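Local coordinates for putative type VI secretion protein (PDB 6SKI) that probably hydrolyses phospholipids as a toxic effector carried by the VgrG spike of the type VI secretion system, at residues F206-M211 / P273-K278; N255-N260 / E508-R513; F337-D342 / V396-V401. All coordinates share one frame; numbering follows the deposited sequence.

Interaction 1 (F206-M211 / P273-K278)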
ATOM      1  N   PHE A 206       3.842  -7.313  -8.191  1.00 44.30           N
ATOM      2  CA  PHE A 206       2.819  -7.811  -9.098  1.00 44.30           C
ATOM      3  C   PHE A 206       3.196  -7.516 -10.538  1.00 44.30           C
ATOM      4  O   PHE A 206       3.143  -8.407 -11.394  1.00 44.30           O
ATOM      5  CB  PHE A 206       1.464  -7.200  -8.755  1.00 44.30           C
ATOM      6  CG  PHE A 206       0.345  -7.690  -9.621  1.00 44.30           C
ATOM      7  CD1 PHE A 206      -0.352  -8.834  -9.292  1.00 44.30           C
ATOM      8  CD2 PHE A 206      -0.008  -7.004 -10.767  1.00 44.30           C
ATOM      9  CE1 PHE A 206      -1.377  -9.282 -10.091  1.00 44.30           C
ATOM     10  CE2 PHE A 206      -1.029  -7.449 -11.566  1.00 44.30           C
ATOM     11  CZ  PHE A 206      -1.715  -8.587 -11.230  1.00 44.30           C
ATOM     12  N   ALA A 207       3.650  -6.291 -10.809  1.00 45.70           N
ATOM     13  CA  ALA A 207       4.000  -5.946 -12.178  1.00 45.70           C
ATOM     14  C   ALA A 207       5.089  -6.870 -12.693  1.00 45.70           C
ATOM     15  O   ALA A 207       5.018  -7.352 -13.830  1.00 45.70           O
ATOM     16  CB  ALA A 207       4.438  -4.488 -12.262  1.00 45.70           C
ATOM     17  N   ASN A 208       6.061  -7.193 -11.840  1.00 47.98           N
ATOM     18  CA  ASN A 208       7.131  -8.076 -12.275  1.00 47.98           C
ATOM     19  C   ASN A 208       6.594  -9.469 -12.556  1.00 47.98           C
ATOM     20  O   ASN A 208       6.988 -10.105 -13.539  1.00 47.98           O
ATOM     21  CB  ASN A 208       8.240  -8.108 -11.231  1.00 47.98           C
ATOM     22  CG  ASN A 208       9.141  -6.898 -11.312  1.00 47.98           C
ATOM     23  OD1 ASN A 208       9.381  -6.221 -10.317  1.00 47.98           O
ATOM     24  ND2 ASN A 208       9.643  -6.615 -12.505  1.00 47.98           N
ATOM     25  N   ARG A 209       5.658  -9.939 -11.731  1.00 48.67           N
ATOM     26  CA  ARG A 209       5.034 -11.227 -11.997  1.00 48.67           C
ATOM     27  C   ARG A 209       4.289 -11.202 -13.323  1.00 48.67           C
ATOM     28  O   ARG A 209       4.196 -12.224 -14.008  1.00 48.67           O
ATOM     29  CB  ARG A 209       4.095 -11.602 -10.854  1.00 48.67           C
ATOM     30  CG  ARG A 209       4.805 -11.799  -9.536  1.00 48.67           C
ATOM     31  CD  ARG A 209       3.848 -12.210  -8.443  1.00 48.67           C
ATOM     32  NE  ARG A 209       3.271 -13.524  -8.697  1.00 48.67           N
ATOM     33  CZ  ARG A 209       2.772 -14.312  -7.752  1.00 48.67           C
ATOM     34  NH1 ARG A 209       2.782 -13.922  -6.489  1.00 48.67           N
ATOM     35  NH2 ARG A 209       2.265 -15.492  -8.073  1.00 48.67           N
ATOM     36  N   VAL A 210       3.749 -10.044 -13.703  1.00 48.16           N
ATOM     37  CA  VAL A 210       3.112  -9.946 -15.008  1.00 48.16           C
ATOM     38  C   VAL A 210       4.169  -9.881 -16.098  1.00 48.16           C
ATOM     39  O   VAL A 210       3.980 -10.406 -17.201  1.00 48.16           O
ATOM     40  CB  VAL A 210       2.162  -8.736 -15.054  1.00 48.16           C
ATOM     41  CG1 VAL A 210       1.584  -8.567 -16.444  1.00 48.16           C
ATOM     42  CG2 VAL A 210       1.060  -8.898 -14.035  1.00 48.16           C
ATOM     43  N   MET A 211       5.309  -9.258 -15.803  1.00 50.90           N
ATOM     44  CA  MET A 211       6.376  -9.178 -16.792  1.00 50.90           C
ATOM     45  C   MET A 211       7.028 -10.537 -16.999  1.00 50.90           C
ATOM     46  O   MET A 211       7.357 -10.908 -18.130  1.00 50.90           O
ATOM     47  CB  MET A 211       7.411  -8.146 -16.355  1.00 50.90           C
ATOM     48  CG  MET A 211       8.238  -7.571 -17.478  1.00 50.90           C
ATOM     49  SD  MET A 211       9.701  -6.742 -16.842  1.00 50.90           S
ATOM     50  CE  MET A 211      10.511  -6.275 -18.367  1.00 50.90           C
ATOM     51  N   PRO A 273      12.261  -1.516 -18.532  1.00 51.32           N
ATOM     52  CA  PRO A 273      11.479  -0.681 -19.463  1.00 51.32           C
ATOM     53  C   PRO A 273      10.253  -1.352 -20.058  1.00 51.32           C
ATOM     54  O   PRO A 273       9.474  -0.671 -20.735  1.00 51.32           O
ATOM     55  CB  PRO A 273      12.500  -0.337 -20.553  1.00 51.32           C
ATOM     56  CG  PRO A 273      13.797  -0.377 -19.837  1.00 51.32           C
ATOM     57  CD  PRO A 273      13.677  -1.564 -18.934  1.00 51.32           C
ATOM     58  N   SER A 274      10.049  -2.648 -19.835  1.00 51.38           N
ATOM     59  CA  SER A 274       8.872  -3.338 -20.344  1.00 51.38           C
ATOM     60  C   SER A 274       7.955  -3.815 -19.227  1.00 51.38           C
ATOM     61  O   SER A 274       7.062  -4.631 -19.479  1.00 51.38           O
ATOM     62  CB  SER A 274       9.288  -4.520 -21.223  1.00 51.38           C
ATOM     63  OG  SER A 274       8.364  -5.586 -21.109  1.00 51.38           O
ATOM     64  N   VAL A 275       8.152  -3.328 -18.000  1.00 48.54           N
ATOM     65  CA  VAL A 275       7.307  -3.752 -16.892  1.00 48.54           C
ATOM     66  C   VAL A 275       5.897  -3.208 -17.056  1.00 48.54           C
ATOM     67  O   VAL A 275       4.932  -3.805 -16.569  1.00 48.54           O
ATOM     68  CB  VAL A 275       7.934  -3.326 -15.551  1.00 48.54           C
ATOM     69  CG1 VAL A 275       7.768  -1.834 -15.321  1.00 48.54           C
ATOM     70  CG2 VAL A 275       7.336  -4.119 -14.411  1.00 48.54           C
ATOM     71  N   ALA A 276       5.752  -2.083 -17.750  1.00 45.54           N
ATOM     72  CA  ALA A 276       4.461  -1.449 -17.972  1.00 45.54           C
ATOM     73  C   ALA A 276       4.627  -0.433 -19.087  1.00 45.54           C
ATOM     74  O   ALA A 276       5.743  -0.058 -19.451  1.00 45.54           O
ATOM     75  CB  ALA A 276       3.930  -0.783 -16.702  1.00 45.54           C
ATOM     76  N   LYS A 277       3.498   0.009 -19.633  1.00 45.18           N
ATOM     77  CA  LYS A 277       3.552   1.002 -20.697  1.00 45.18           C
ATOM     78  C   LYS A 277       3.811   2.392 -20.134  1.00 45.18           C
ATOM     79  O   LYS A 277       4.599   3.159 -20.696  1.00 45.18           O
ATOM     80  CB  LYS A 277       2.264   0.960 -21.518  1.00 45.18           C
ATOM     81  CG  LYS A 277       1.965  -0.425 -22.064  1.00 45.18           C
ATOM     82  CD  LYS A 277       0.886  -0.406 -23.130  1.00 45.18           C
ATOM     83  CE  LYS A 277      -0.475  -0.744 -22.550  1.00 45.18           C
ATOM     84  NZ  LYS A 277      -0.665  -2.211 -22.374  1.00 45.18           N
ATOM     85  N   LYS A 278       3.168   2.728 -19.021  1.00 42.19           N
ATOM     86  CA  LYS A 278       3.421   3.971 -18.309  1.00 42.19           C
ATOM     87  C   LYS A 278       3.552   3.671 -16.825  1.00 42.19           C
ATOM     88  O   LYS A 278       2.763   2.906 -16.267  1.00 42.19           O
ATOM     89  CB  LYS A 278       2.303   4.988 -18.536  1.00 42.19           C
ATOM     90  CG  LYS A 278       2.085   5.372 -19.988  1.00 42.19           C
ATOM     91  CD  LYS A 278       3.283   6.100 -20.554  1.00 42.19           C
ATOM     92  CE  LYS A 278       2.886   6.982 -21.719  1.00 42.19           C
ATOM     93  NZ  LYS A 278       1.587   7.659 -21.467  1.00 42.19           N
TER
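A207 and M211, on the helix that leaves the probable nucleophile elbow (G-F-S-R-G) of this α/β-hydrolase domain, pack against S274 and V275 in the loop that leads into strand 278-284. No hydrogen bond joins the two segments, and the contact rests on van der Waals packing. One turn apart on helix 198-211, A207 and M211 face the loop together, and the helical bond from M211 N to A207 O (2.8 Å) keeps their spacing. V275 is the loop residue that meets both. With CG1 set between the backbone nitrogen and the carbonyl carbon (chi1 75°), CG2 is the branch trans to the nitrogen and faces A207, meeting its CB at 3.6 Å. A small residue suits this place because the methyl of alanine lets the branched valine come close to the helix. The N208 side chain crosses V275 obliquely near the same methyl. M211 works differently: its unbranched thioether chain runs fully extended and lies across the loop backbone, with SD 3.8 Å from V275 CA and 4.1 Å from V275 CB. Its terminal CE ends beside S274, 3.6 Å from OG, so the flexible side chain spans from the buried valine to the exposed serine. Beyond the two segments V275 also touches W301, while V210 and A276 both rest on V238 of strand 237-243. K277 forms a salt bridge with E237. Helix and loop thus meet beside the mixed, mostly parallel central sheet, an arrangement in keeping with the crossover helices and strand-entry loops of the α/β-hydrolase fold.

Interaction 2 (N255-N260 / E508-R513)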
ATOM      1  N   ASN A 255      16.920  -8.678  13.743  1.00 54.55           N
ATOM      2  CA  ASN A 255      17.322  -8.727  15.141  1.00 54.55           C
ATOM      3  C   ASN A 255      16.366  -9.528  16.010  1.00 54.55           C
ATOM      4  O   ASN A 255      16.567  -9.593  17.225  1.00 54.55           O
ATOM      5  CB  ASN A 255      17.462  -7.310  15.702  1.00 54.55           C
ATOM      6  CG  ASN A 255      18.486  -6.489  14.957  1.00 54.55           C
ATOM      7  OD1 ASN A 255      19.499  -7.011  14.499  1.00 54.55           O
ATOM      8  ND2 ASN A 255      18.229  -5.197  14.829  1.00 54.55           N
ATOM      9  N   PHE A 256      15.342 -10.140  15.427  1.00 55.36           N
ATOM     10  CA  PHE A 256      14.446 -11.019  16.166  1.00 55.36           C
ATOM     11  C   PHE A 256      15.086 -12.395  16.263  1.00 55.36           C
ATOM     12  O   PHE A 256      15.298 -13.056  15.243  1.00 55.36           O
ATOM     13  CB  PHE A 256      13.085 -11.117  15.483  1.00 55.36           C
ATOM     14  CG  PHE A 256      12.228  -9.903  15.652  1.00 55.36           C
ATOM     15  CD1 PHE A 256      11.086  -9.953  16.425  1.00 55.36           C
ATOM     16  CD2 PHE A 256      12.552  -8.717  15.024  1.00 55.36           C
ATOM     17  CE1 PHE A 256      10.293  -8.842  16.579  1.00 55.36           C
ATOM     18  CE2 PHE A 256      11.762  -7.605  15.174  1.00 55.36           C
ATOM     19  CZ  PHE A 256      10.633  -7.668  15.951  1.00 55.36           C
ATOM     20  N   PHE A 257      15.376 -12.831  17.489  1.00 55.68           N
ATOM     21  CA  PHE A 257      16.052 -14.109  17.683  1.00 55.68           C
ATOM     22  C   PHE A 257      15.227 -15.267  17.138  1.00 55.68           C
ATOM     23  O   PHE A 257      15.778 -16.230  16.593  1.00 55.68           O
ATOM     24  CB  PHE A 257      16.344 -14.319  19.167  1.00 55.68           C
ATOM     25  CG  PHE A 257      16.893 -15.674  19.490  1.00 55.68           C
ATOM     26  CD1 PHE A 257      18.211 -15.985  19.221  1.00 55.68           C
ATOM     27  CD2 PHE A 257      16.088 -16.639  20.067  1.00 55.68           C
ATOM     28  CE1 PHE A 257      18.714 -17.229  19.515  1.00 55.68           C
ATOM     29  CE2 PHE A 257      16.587 -17.884  20.363  1.00 55.68           C
ATOM     30  CZ  PHE A 257      17.902 -18.179  20.088  1.00 55.68           C
ATOM     31  N   ASP A 258      13.905 -15.189  17.274  1.00 60.24           N
ATOM     32  CA  ASP A 258      13.058 -16.334  16.958  1.00 60.24           C
ATOM     33  C   ASP A 258      13.001 -16.605  15.459  1.00 60.24           C
ATOM     34  O   ASP A 258      12.947 -17.766  15.039  1.00 60.24           O
ATOM     35  CB  ASP A 258      11.655 -16.102  17.510  1.00 60.24           C
ATOM     36  CG  ASP A 258      11.657 -15.800  18.992  1.00 60.24           C
ATOM     37  OD1 ASP A 258      11.823 -14.616  19.354  1.00 60.24           O
ATOM     38  OD2 ASP A 258      11.487 -16.740  19.796  1.00 60.24           O
ATOM     39  N   ILE A 259      13.008 -15.557  14.638  1.00 60.97           N
ATOM     40  CA  ILE A 259      12.625 -15.673  13.238  1.00 60.97           C
ATOM     41  C   ILE A 259      13.654 -15.103  12.275  1.00 60.97           C
ATOM     42  O   ILE A 259      13.415 -15.118  11.066  1.00 60.97           O
ATOM     43  CB  ILE A 259      11.252 -15.019  12.989  1.00 60.97           C
ATOM     44  CG1 ILE A 259      11.251 -13.591  13.523  1.00 60.97           C
ATOM     45  CG2 ILE A 259      10.153 -15.829  13.649  1.00 60.97           C
ATOM     46  CD1 ILE A 259       9.896 -12.949  13.534  1.00 60.97           C
ATOM     47  N   ASN A 260      14.790 -14.596  12.760  1.00 61.58           N
ATOM     48  CA  ASN A 260      15.758 -13.997  11.844  1.00 61.58           C
ATOM     49  C   ASN A 260      16.369 -15.013  10.889  1.00 61.58           C
ATOM     50  O   ASN A 260      17.016 -14.615   9.914  1.00 61.58           O
ATOM     51  CB  ASN A 260      16.873 -13.287  12.614  1.00 61.58           C
ATOM     52  CG  ASN A 260      17.517 -14.167  13.663  1.00 61.58           C
ATOM     53  OD1 ASN A 260      17.328 -15.381  13.680  1.00 61.58           O
ATOM     54  ND2 ASN A 260      18.282 -13.551  14.553  1.00 61.58           N
ATOM     55  N   GLU A 508      18.925  -7.559  20.692  1.00 55.92           N
ATOM     56  CA  GLU A 508      18.195  -8.670  20.105  1.00 55.92           C
ATOM     57  C   GLU A 508      16.803  -8.756  20.711  1.00 55.92           C
ATOM     58  O   GLU A 508      16.618  -8.552  21.912  1.00 55.92           O
ATOM     59  CB  GLU A 508      18.953  -9.973  20.342  1.00 55.92           C
ATOM     60  CG  GLU A 508      18.377 -11.178  19.632  1.00 55.92           C
ATOM     61  CD  GLU A 508      19.432 -12.213  19.322  1.00 55.92           C
ATOM     62  OE1 GLU A 508      20.487 -12.200  19.987  1.00 55.92           O
ATOM     63  OE2 GLU A 508      19.211 -13.036  18.410  1.00 55.92           O
ATOM     64  N   ILE A 509      15.819  -9.066  19.876  1.00 53.79           N
ATOM     65  CA  ILE A 509      14.427  -9.132  20.296  1.00 53.79           C
ATOM     66  C   ILE A 509      14.054 -10.591  20.512  1.00 53.79           C
ATOM     67  O   ILE A 509      14.392 -11.459  19.702  1.00 53.79           O
ATOM     68  CB  ILE A 509      13.487  -8.470  19.271  1.00 53.79           C
ATOM     69  CG1 ILE A 509      13.917  -7.027  19.007  1.00 53.79           C
ATOM     70  CG2 ILE A 509      12.059  -8.506  19.763  1.00 53.79           C
ATOM     71  CD1 ILE A 509      14.487  -6.806  17.638  1.00 53.79           C
ATOM     72  N   PHE A 510      13.351 -10.849  21.609  1.00 52.79           N
ATOM     73  CA  PHE A 510      12.932 -12.188  22.000  1.00 52.79           C
ATOM     74  C   PHE A 510      11.427 -12.136  22.196  1.00 52.79           C
ATOM     75  O   PHE A 510      10.939 -11.442  23.093  1.00 52.79           O
ATOM     76  CB  PHE A 510      13.640 -12.631  23.280  1.00 52.79           C
ATOM     77  CG  PHE A 510      15.108 -12.868  23.105  1.00 52.79           C
ATOM     78  CD1 PHE A 510      16.013 -11.841  23.288  1.00 52.79           C
ATOM     79  CD2 PHE A 510      15.585 -14.118  22.767  1.00 52.79           C
ATOM     80  CE1 PHE A 510      17.360 -12.054  23.125  1.00 52.79           C
ATOM     81  CE2 PHE A 510      16.933 -14.335  22.608  1.00 52.79           C
ATOM     82  CZ  PHE A 510      17.821 -13.302  22.785  1.00 52.79           C
ATOM     83  N   ILE A 511      10.693 -12.850  21.347  1.00 57.56           N
ATOM     84  CA  ILE A 511       9.244 -12.857  21.450  1.00 57.56           C
ATOM     85  C   ILE A 511       8.825 -13.683  22.655  1.00 57.56           C
ATOM     86  O   ILE A 511       9.351 -14.776  22.898  1.00 57.56           O
ATOM     87  CB  ILE A 511       8.622 -13.399  20.153  1.00 57.56           C
ATOM     88  CG1 ILE A 511       9.066 -12.550  18.962  1.00 57.56           C
ATOM     89  CG2 ILE A 511       7.116 -13.433  20.256  1.00 57.56           C
ATOM     90  CD1 ILE A 511       8.542 -13.037  17.641  1.00 57.56           C
ATOM     91  N   HIS A 512       7.880 -13.156  23.425  1.00 60.32           N
ATOM     92  CA  HIS A 512       7.319 -13.896  24.547  1.00 60.32           C
ATOM     93  C   HIS A 512       6.366 -14.942  23.990  1.00 60.32           C
ATOM     94  O   HIS A 512       5.213 -14.638  23.668  1.00 60.32           O
ATOM     95  CB  HIS A 512       6.615 -12.952  25.514  1.00 60.32           C
ATOM     96  CG  HIS A 512       7.554 -12.208  26.408  1.00 60.32           C
ATOM     97  ND1 HIS A 512       7.200 -11.050  27.062  1.00 60.32           N
ATOM     98  CD2 HIS A 512       8.837 -12.460  26.753  1.00 60.32           C
ATOM     99  CE1 HIS A 512       8.225 -10.623  27.776  1.00 60.32           C
ATOM    100  NE2 HIS A 512       9.231 -11.459  27.605  1.00 60.32           N
ATOM    101  N   ARG A 513       6.847 -16.176  23.883  1.00 64.01           N
ATOM    102  CA  ARG A 513       6.125 -17.239  23.205  1.00 64.01           C
ATOM    103  C   ARG A 513       5.086 -17.910  24.085  1.00 64.01           C
ATOM    104  O   ARG A 513       4.308 -18.727  23.585  1.00 64.01           O
ATOM    105  CB  ARG A 513       7.117 -18.283  22.687  1.00 64.01           C
ATOM    106  CG  ARG A 513       8.042 -17.745  21.609  1.00 64.01           C
ATOM    107  CD  ARG A 513       8.858 -18.828  20.910  1.00 64.01           C
ATOM    108  NE  ARG A 513       9.655 -19.640  21.826  1.00 64.01           N
ATOM    109  CZ  ARG A 513       9.268 -20.806  22.330  1.00 64.01           C
ATOM    110  NH1 ARG A 513       8.090 -21.317  21.998  1.00 64.01           N
ATOM    111  NH2 ARG A 513      10.063 -21.470  23.158  1.00 64.01           N
TER
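The backbones of F256 and I509 run side by side in the same direction and form a single β-bridge: I509 N donates to N255 O (2.8 Å) and F257 N to I509 O (2.8 Å). The loop 255-260 is thereby added to strand 509-511, which pairs on its other edge with strand 500-502 in a β-hairpin. After F257 the loop turns away, with N260 N bonded to F256 O, and a side chain takes over the pairing: D258 OD1 accepts I511 N at 2.9 Å on its syn side, 27° out of the carboxylate plane. Aspartate suits this place because its short chain presents an acceptor where the loop backbone has left the strand. On the side facing helix 144-154, the F256 ring lies flat against I509, whose CG2 sits 4.0 Å from the ring centroid in a CH-π contact, while I511 CG1 comes to the ring edge. The helix sets I150 against F256 and L146 against I511. On the more exposed side F257 meets F510 and E508. With CG trans to the backbone nitrogen (chi1 173°), the F257 ring is carried toward both: it leans obliquely on F510 with planes 34° apart, and E508 OE2 approaches its edge in the ring plane. Beyond I511, the second carboxylate oxygen of D258 faces R513 in a long salt bridge, OD2 to NE 4.0 Å.

Interaction 3 (F337-D342 / V396-V401); sequences FEIVSD and VIQKQV
F337 and Q400 meet at the buried end of an antiparallel β-ladder that loosens toward D342 and I397. The sheet has three strands: 398-409 lies in the middle, between 328-341 and 376-386. Paired bonds at 2.9 Å link E338 N to V401 O and V401 N to E338 O, and a second pair joins V340 and K399 in the same way. At the tight end, helix 72-85 lies over F337 and Q400. The extended Q400 side chain, its CG trans to the backbone nitrogen (chi1 -164°), crosses the phenylalanine obliquely and brings NE2 to 3.5 Å from F337 CB, with amide and ring planes 35° apart. On the opposite face, V340 CG2 touches K399 CG at 3.7 Å and V401 CG2 at 4.1 Å, and helix 350-362 adds V351 against V401. The β-branched valines suit the extended backbone and give this face an apolar patch between E338 and K399. E338 turns its carboxylate to R350 in a salt bridge. Toward the solvent side the grip weakens. Exposed I339 lays CG2 across Q398, 3.4 Å from OE1, and the last rung, D342 N to I397 O at 3.0 Å, comes from above the carbonyl plane. S341 OG bonds to T344 in the following loop. K399, long enough to reach past the strand end, also bonds weakly through NZ to T344 O; it crosses D342 at about a right angle, with NZ in a weak hydrogen bond to D342 O (3.4 Å) and a long salt bridge to D342 OD2 (3.9 Å).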
ATOM      1  N   PHE A 337      17.622  12.132  30.222  1.00 60.24           N
ATOM      2  CA  PHE A 337      17.445  12.305  31.654  1.00 60.24           C
ATOM      3  C   PHE A 337      18.783  12.166  32.365  1.00 60.24           C
ATOM      4  O   PHE A 337      19.639  11.375  31.960  1.00 60.24           O
ATOM      5  CB  PHE A 337      16.462  11.274  32.218  1.00 60.24           C
ATOM      6  CG  PHE A 337      15.118  11.291  31.555  1.00 60.24           C
ATOM      7  CD1 PHE A 337      14.072  12.010  32.100  1.00 60.24           C
ATOM      8  CD2 PHE A 337      14.900  10.588  30.386  1.00 60.24           C
ATOM      9  CE1 PHE A 337      12.839  12.029  31.493  1.00 60.24           C
ATOM     10  CE2 PHE A 337      13.670  10.606  29.775  1.00 60.24           C
ATOM     11  CZ  PHE A 337      12.638  11.328  30.329  1.00 60.24           C
ATOM     12  N   GLU A 338      18.957  12.943  33.430  1.00 66.03           N
ATOM     13  CA  GLU A 338      20.126  12.800  34.281  1.00 66.03           C
ATOM     14  C   GLU A 338      19.774  13.244  35.691  1.00 66.03           C
ATOM     15  O   GLU A 338      18.908  14.097  35.891  1.00 66.03           O
ATOM     16  CB  GLU A 338      21.325  13.588  33.745  1.00 66.03           C
ATOM     17  CG  GLU A 338      21.449  15.011  34.240  1.00 66.03           C
ATOM     18  CD  GLU A 338      22.499  15.777  33.469  1.00 66.03           C
ATOM     19  OE1 GLU A 338      22.824  15.357  32.340  1.00 66.03           O
ATOM     20  OE2 GLU A 338      23.028  16.774  34.002  1.00 66.03           O
ATOM     21  N   ILE A 339      20.448  12.651  36.671  1.00 66.21           N
ATOM     22  CA  ILE A 339      20.217  12.949  38.077  1.00 66.21           C
ATOM     23  C   ILE A 339      21.216  14.007  38.520  1.00 66.21           C
ATOM     24  O   ILE A 339      22.420  13.884  38.263  1.00 66.21           O
ATOM     25  CB  ILE A 339      20.326  11.682  38.941  1.00 66.21           C
ATOM     26  CG1 ILE A 339      19.418  10.587  38.379  1.00 66.21           C
ATOM     27  CG2 ILE A 339      19.957  11.989  40.377  1.00 66.21           C
ATOM     28  CD1 ILE A 339      19.202   9.422  39.315  1.00 66.21           C
ATOM     29  N   VAL A 340      20.714  15.051  39.174  1.00 67.53           N
ATOM     30  CA  VAL A 340      21.512  16.175  39.639  1.00 67.53           C
ATOM     31  C   VAL A 340      21.031  16.566  41.032  1.00 67.53           C
ATOM     32  O   VAL A 340      20.096  15.978  41.579  1.00 67.53           O
ATOM     33  CB  VAL A 340      21.436  17.383  38.683  1.00 67.53           C
ATOM     34  CG1 VAL A 340      22.304  17.152  37.461  1.00 67.53           C
ATOM     35  CG2 VAL A 340      19.998  17.649  38.283  1.00 67.53           C
ATOM     36  N   SER A 341      21.684  17.571  41.605  1.00 70.00           N
ATOM     37  CA  SER A 341      21.294  18.088  42.907  1.00 70.00           C
ATOM     38  C   SER A 341      20.037  18.936  42.781  1.00 70.00           C
ATOM     39  O   SER A 341      19.839  19.631  41.783  1.00 70.00           O
ATOM     40  CB  SER A 341      22.426  18.915  43.513  1.00 70.00           C
ATOM     41  OG  SER A 341      23.136  19.613  42.506  1.00 70.00           O
ATOM     42  N   ASP A 342      19.182  18.872  43.803  1.00 71.40           N
ATOM     43  CA  ASP A 342      17.922  19.603  43.757  1.00 71.40           C
ATOM     44  C   ASP A 342      18.131  21.109  43.683  1.00 71.40           C
ATOM     45  O   ASP A 342      17.226  21.828  43.246  1.00 71.40           O
ATOM     46  CB  ASP A 342      17.069  19.251  44.975  1.00 71.40           C
ATOM     47  CG  ASP A 342      15.586  19.264  44.668  1.00 71.40           C
ATOM     48  OD1 ASP A 342      14.924  18.228  44.890  1.00 71.40           O
ATOM     49  OD2 ASP A 342      15.079  20.305  44.203  1.00 71.40           O
ATOM     50  N   VAL A 396      22.212  15.582  50.737  1.00 68.02           N
ATOM     51  CA  VAL A 396      22.053  15.872  49.318  1.00 68.02           C
ATOM     52  C   VAL A 396      20.686  15.370  48.871  1.00 68.02           C
ATOM     53  O   VAL A 396      20.443  14.163  48.820  1.00 68.02           O
ATOM     54  CB  VAL A 396      23.172  15.230  48.491  1.00 68.02           C
ATOM     55  CG1 VAL A 396      22.931  15.456  47.012  1.00 68.02           C
ATOM     56  CG2 VAL A 396      24.521  15.785  48.905  1.00 68.02           C
ATOM     57  N   ILE A 397      19.796  16.289  48.545  1.00 69.08           N
ATOM     58  CA  ILE A 397      18.546  15.947  47.878  1.00 69.08           C
ATOM     59  C   ILE A 397      18.814  15.937  46.382  1.00 69.08           C
ATOM     60  O   ILE A 397      19.611  16.730  45.873  1.00 69.08           O
ATOM     61  CB  ILE A 397      17.420  16.932  48.253  1.00 69.08           C
ATOM     62  CG1 ILE A 397      17.330  17.082  49.772  1.00 69.08           C
ATOM     63  CG2 ILE A 397      16.087  16.467  47.683  1.00 69.08           C
ATOM     64  CD1 ILE A 397      16.486  16.023  50.445  1.00 69.08           C
ATOM     65  N   GLN A 398      18.158  15.032  45.662  1.00 69.01           N
ATOM     66  CA  GLN A 398      18.470  14.812  44.259  1.00 69.01           C
ATOM     67  C   GLN A 398      17.205  14.804  43.414  1.00 69.01           C
ATOM     68  O   GLN A 398      16.133  14.380  43.857  1.00 69.01           O
ATOM     69  CB  GLN A 398      19.234  13.500  44.064  1.00 69.01           C
ATOM     70  CG  GLN A 398      20.675  13.563  44.533  1.00 69.01           C
ATOM     71  CD  GLN A 398      21.599  12.709  43.699  1.00 69.01           C
ATOM     72  OE1 GLN A 398      21.333  11.531  43.466  1.00 69.01           O
ATOM     73  NE2 GLN A 398      22.695  13.300  43.239  1.00 69.01           N
ATOM     74  N   LYS A 399      17.356  15.247  42.171  1.00 67.33           N
ATOM     75  CA  LYS A 399      16.260  15.305  41.220  1.00 67.33           C
ATOM     76  C   LYS A 399      16.712  14.678  39.913  1.00 67.33           C
ATOM     77  O   LYS A 399      17.878  14.788  39.530  1.00 67.33           O
ATOM     78  CB  LYS A 399      15.805  16.751  40.969  1.00 67.33           C
ATOM     79  CG  LYS A 399      16.754  17.538  40.074  1.00 67.33           C
ATOM     80  CD  LYS A 399      16.774  19.019  40.384  1.00 67.33           C
ATOM     81  CE  LYS A 399      15.388  19.619  40.368  1.00 67.33           C
ATOM     82  NZ  LYS A 399      15.451  21.104  40.430  1.00 67.33           N
ATOM     83  N   GLN A 400      15.791  14.015  39.232  1.00 64.89           N
ATOM     84  CA  GLN A 400      16.012  13.595  37.858  1.00 64.89           C
ATOM     85  C   GLN A 400      15.435  14.668  36.949  1.00 64.89           C
ATOM     86  O   GLN A 400      14.234  14.960  37.010  1.00 64.89           O
ATOM     87  CB  GLN A 400      15.372  12.239  37.566  1.00 64.89           C
ATOM     88  CG  GLN A 400      15.901  11.601  36.291  1.00 64.89           C
ATOM     89  CD  GLN A 400      15.016  10.494  35.775  1.00 64.89           C
ATOM     90  OE1 GLN A 400      13.797  10.538  35.923  1.00 64.89           O
ATOM     91  NE2 GLN A 400      15.625   9.489  35.158  1.00 64.89           N
ATOM     92  N   VAL A 401      16.295  15.263  36.130  1.00 63.01           N
ATOM     93  CA  VAL A 401      15.915  16.287  35.169  1.00 63.01           C
ATOM     94  C   VAL A 401      16.057  15.685  33.780  1.00 63.01           C
ATOM     95  O   VAL A 401      17.135  15.211  33.405  1.00 63.01           O
ATOM     96  CB  VAL A 401      16.775  17.549  35.311  1.00 63.01           C
ATOM     97  CG1 VAL A 401      16.670  18.403  34.062  1.00 63.01           C
ATOM     98  CG2 VAL A 401      16.355  18.338  36.530  1.00 63.01           C
TER

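How the interactions relate
From the N terminus, 206-211 comes first, then 255-260, which opens interaction 2 before 273-278 closes interaction 1, so these two loops cross. Interaction 3 follows in series after interaction 1: 337-342 and 396-401 close a loop that falls wholly within the much longer one ended by 508-513. Interaction 1 is local to the catalytic α/β-hydrolase sheet, joining a helix to a strand-entry loop. Interaction 2 brings a late hairpin back to the loop between strands 237-243 and 278-284, the same connection that carries 273-278. Interaction 3 pairs two strands of a separate three-stranded antiparallel sheet. Interactions 1 and 3 lie on opposite sides of the chain's centre, their own centres about 61 Å apart.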